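Local atomic coordinates of acetyltransferase, GNAT family (Enterococcus faecalis, PDB entry 1U6M), a protein that probably acts as an acyltransferase of the GNAT family, moving an acyl group, most likely acetyl from acetyl-CoA, onto a substrate not yet identified. Residues Tyr62-Glu67 / Glu122-Met127. Residues are numbered along the deposited sequence; the frame is centred on the assembly and turned at random.
With SO4 (sulfate ion), chain E.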
loop_
_atom_site.group_PDB
_atom_site.type_symbol
_atom_site.label_atom_id
_atom_site.label_comp_id
_atom_site.label_asym_id
_atom_site.label_seq_id
_atom_site.Cartn_x
_atom_site.Cartn_y
_atom_site.Cartn_z
ATOM N N TYR A 62 -5.500 -10.007 5.317
ATOM C CA TYR A 62 -6.772 -10.713 5.519
ATOM C C TYR A 62 -6.719 -12.141 4.983
ATOM O O TYR A 62 -6.630 -12.343 3.788
ATOM C CB TYR A 62 -7.917 -9.983 4.857
ATOM C CG TYR A 62 -9.266 -10.519 5.274
ATOM C CD1 TYR A 62 -9.837 -11.634 4.639
ATOM C CD2 TYR A 62 -9.956 -9.938 6.324
ATOM C CE1 TYR A 62 -11.073 -12.126 5.006
ATOM C CE2 TYR A 62 -11.171 -10.434 6.725
ATOM C CZ TYR A 62 -11.723 -11.503 6.047
ATOM O OH TYR A 62 -12.945 -11.936 6.463
ATOM N N GLU A 63 -6.817 -13.122 5.854
ATOM C CA GLU A 63 -6.699 -14.533 5.452
ATOM C C GLU A 63 -8.074 -15.193 5.260
ATOM O O GLU A 63 -8.908 -15.189 6.159
ATOM C CB GLU A 63 -5.882 -15.283 6.500
ATOM C CG GLU A 63 -5.006 -16.349 6.000
ATOM C CD GLU A 63 -4.249 -17.000 7.116
ATOM O OE1 GLU A 63 -3.153 -16.502 7.470
ATOM O OE2 GLU A 63 -4.752 -18.018 7.631
ATOM N N HIS A 64 -8.356 -15.647 4.049
ATOM C CA HIS A 64 -9.618 -16.295 3.771
ATOM C C HIS A 64 -9.331 -17.734 3.329
ATOM O O HIS A 64 -8.527 -17.956 2.438
ATOM C CB HIS A 64 -10.453 -15.570 2.709
ATOM C CG HIS A 64 -11.687 -16.346 2.316
ATOM N ND1 HIS A 64 -11.756 -17.133 1.176
ATOM C CD2 HIS A 64 -12.861 -16.541 2.971
ATOM C CE1 HIS A 64 -12.933 -17.736 1.123
ATOM N NE2 HIS A 64 -13.622 -17.392 2.199
ATOM N N ALA A 65 -9.988 -18.699 3.973
ATOM C CA ALA A 65 -9.765 -20.134 3.707
ATOM C C ALA A 65 -8.269 -20.432 3.837
ATOM O O ALA A 65 -7.690 -21.063 2.936
ATOM C CB ALA A 65 -10.301 -20.541 2.269
ATOM N N GLY A 66 -7.652 -19.932 4.921
ATOM C CA GLY A 66 -6.171 -20.022 5.132
ATOM C C GLY A 66 -5.244 -19.577 3.983
ATOM O O GLY A 66 -4.199 -20.159 3.743
ATOM N N GLU A 67 -5.628 -18.521 3.282
ATOM C CA GLU A 67 -4.894 -18.007 2.163
ATOM C C GLU A 67 -4.951 -16.465 2.236
ATOM O O GLU A 67 -5.988 -15.924 2.590
ATOM C CB GLU A 67 -5.620 -18.506 0.927
ATOM C CG GLU A 67 -5.123 -17.973 -0.380
ATOM C CD GLU A 67 -5.009 -19.092 -1.368
ATOM O OE1 GLU A 67 -3.862 -19.519 -1.644
ATOM O OE2 GLU A 67 -6.084 -19.566 -1.815
ATOM N N GLU A 122 -7.980 -10.748 -6.809
ATOM C CA GLU A 122 -9.035 -10.835 -7.840
ATOM C C GLU A 122 -9.950 -12.038 -7.633
ATOM O O GLU A 122 -11.143 -11.940 -7.900
ATOM C CB GLU A 122 -8.424 -10.914 -9.291
ATOM N N ARG A 123 -9.411 -13.162 -7.154
ATOM C CA ARG A 123 -10.264 -14.296 -6.834
ATOM C C ARG A 123 -11.247 -14.039 -5.660
ATOM O O ARG A 123 -12.179 -14.854 -5.451
ATOM C CB ARG A 123 -9.405 -15.503 -6.499
ATOM C CG ARG A 123 -8.599 -16.045 -7.639
ATOM C CD ARG A 123 -7.769 -17.226 -7.149
ATOM N NE ARG A 123 -6.727 -16.804 -6.226
ATOM C CZ ARG A 123 -6.306 -17.498 -5.167
ATOM N NH1 ARG A 123 -6.864 -18.680 -4.847
ATOM N NH2 ARG A 123 -5.324 -16.978 -4.411
ATOM N N PHE A 124 -11.036 -12.961 -4.871
ATOM C CA PHE A 124 -11.844 -12.741 -3.662
ATOM C C PHE A 124 -12.557 -11.407 -3.669
ATOM O O PHE A 124 -12.757 -10.815 -2.630
ATOM C CB PHE A 124 -11.009 -12.918 -2.397
ATOM C CG PHE A 124 -10.319 -14.261 -2.312
ATOM C CD1 PHE A 124 -11.050 -15.421 -2.104
ATOM C CD2 PHE A 124 -8.956 -14.370 -2.442
ATOM C CE1 PHE A 124 -10.425 -16.654 -2.021
ATOM C CE2 PHE A 124 -8.328 -15.586 -2.349
ATOM C CZ PHE A 124 -9.054 -16.721 -2.152
ATOM N N ARG A 125 -12.905 -10.912 -4.849
ATOM C CA ARG A 125 -13.607 -9.663 -4.959
ATOM C C ARG A 125 -15.035 -9.885 -4.579
ATOM O O ARG A 125 -15.599 -10.979 -4.797
ATOM C CB ARG A 125 -13.569 -9.079 -6.387
ATOM C CG ARG A 125 -12.173 -8.734 -6.989
ATOM C CD ARG A 125 -11.153 -8.150 -5.966
ATOM N NE ARG A 125 -11.642 -6.877 -5.465
ATOM C CZ ARG A 125 -11.405 -5.693 -6.031
ATOM N NH1 ARG A 125 -10.639 -5.583 -7.120
ATOM N NH2 ARG A 125 -11.918 -4.607 -5.483
ATOM N N GLY A 126 -15.637 -8.838 -4.026
ATOM C CA GLY A 126 -17.074 -8.817 -3.859
ATOM C C GLY A 126 -17.434 -9.451 -2.545
ATOM O O GLY A 126 -18.605 -9.679 -2.306
ATOM N N MET A 127 -16.435 -9.709 -1.693
ATOM C CA MET A 127 -16.624 -10.346 -0.373
ATOM C C MET A 127 -16.425 -9.435 0.831
ATOM O O MET A 127 -16.343 -9.901 1.938
ATOM C CB MET A 127 -15.764 -11.597 -0.204
ATOM C CG MET A 127 -15.834 -12.597 -1.368
ATOM S SD MET A 127 -14.611 -13.922 -1.360
ATOM C CE MET A 127 -14.296 -14.216 0.297
HETATM O O2 SO4 E . -12.870 -4.979 -2.690
HETATM O O3 SO4 E . -13.639 -5.713 -1.197
HETATM O O4 SO4 E . -13.777 -6.156 -2.809
#
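His-64 meets Met-127 and Phe-124 through its imidazole ring. The Met-127 methyl CE sits over one face, 3.7 Å from the His-64 ring centroid and 5° off the ring normal, a CH-pi contact. Met-127 SD lies above the same ring, 5.0 Å from the centroid. The methionine chain is extended through CG and bends at its last torsion, which brings the methyl onto the ring. Phe-124 approaches the imidazole obliquely, with planes 64° and centroids 5.3 Å apart. Its CE1 is 3.5 Å from His-64 ND1. Phe-124 also touches Ala-69 and Ile-129.

The contact joins a beta-hairpin tip to the loop between strand 112-120 and helix 129-135. Ala-65 and Gly-66, both with positive phi, form the two-residue turn. His-64 and Glu-67 flank it as a hydrogen-bonded pair, with His-64 N to Glu-67 O at 2.8 Å and a weak return bond from Glu-67 N to His-64 O. The loop opens the Arg-x-x-Gly-x-Gly signature of GNAT motif A. Arg-125 is its arginine, Gly-126 and Met-127 the first two variable positions. In this family its backbone amides bind the pyrophosphate of acetyl-CoA. A sulfate, probably from the crystallisation liquor, may mark the phosphate site. Arg-125 NH2 donates to sulfate O2 at 3.0 Å, and Gly-126 N makes a weak bond to O4.

On the surface, a salt bridge links Arg-123 NH1 to Glu-67 OE2 at 3.3 Å, with an N-H...O angle of 156°. The carboxylate lies at the guanidinium edge, and the donor comes from above the carboxylate plane. One face of the Arg-123 guanidinium lies over Phe-124 CE2.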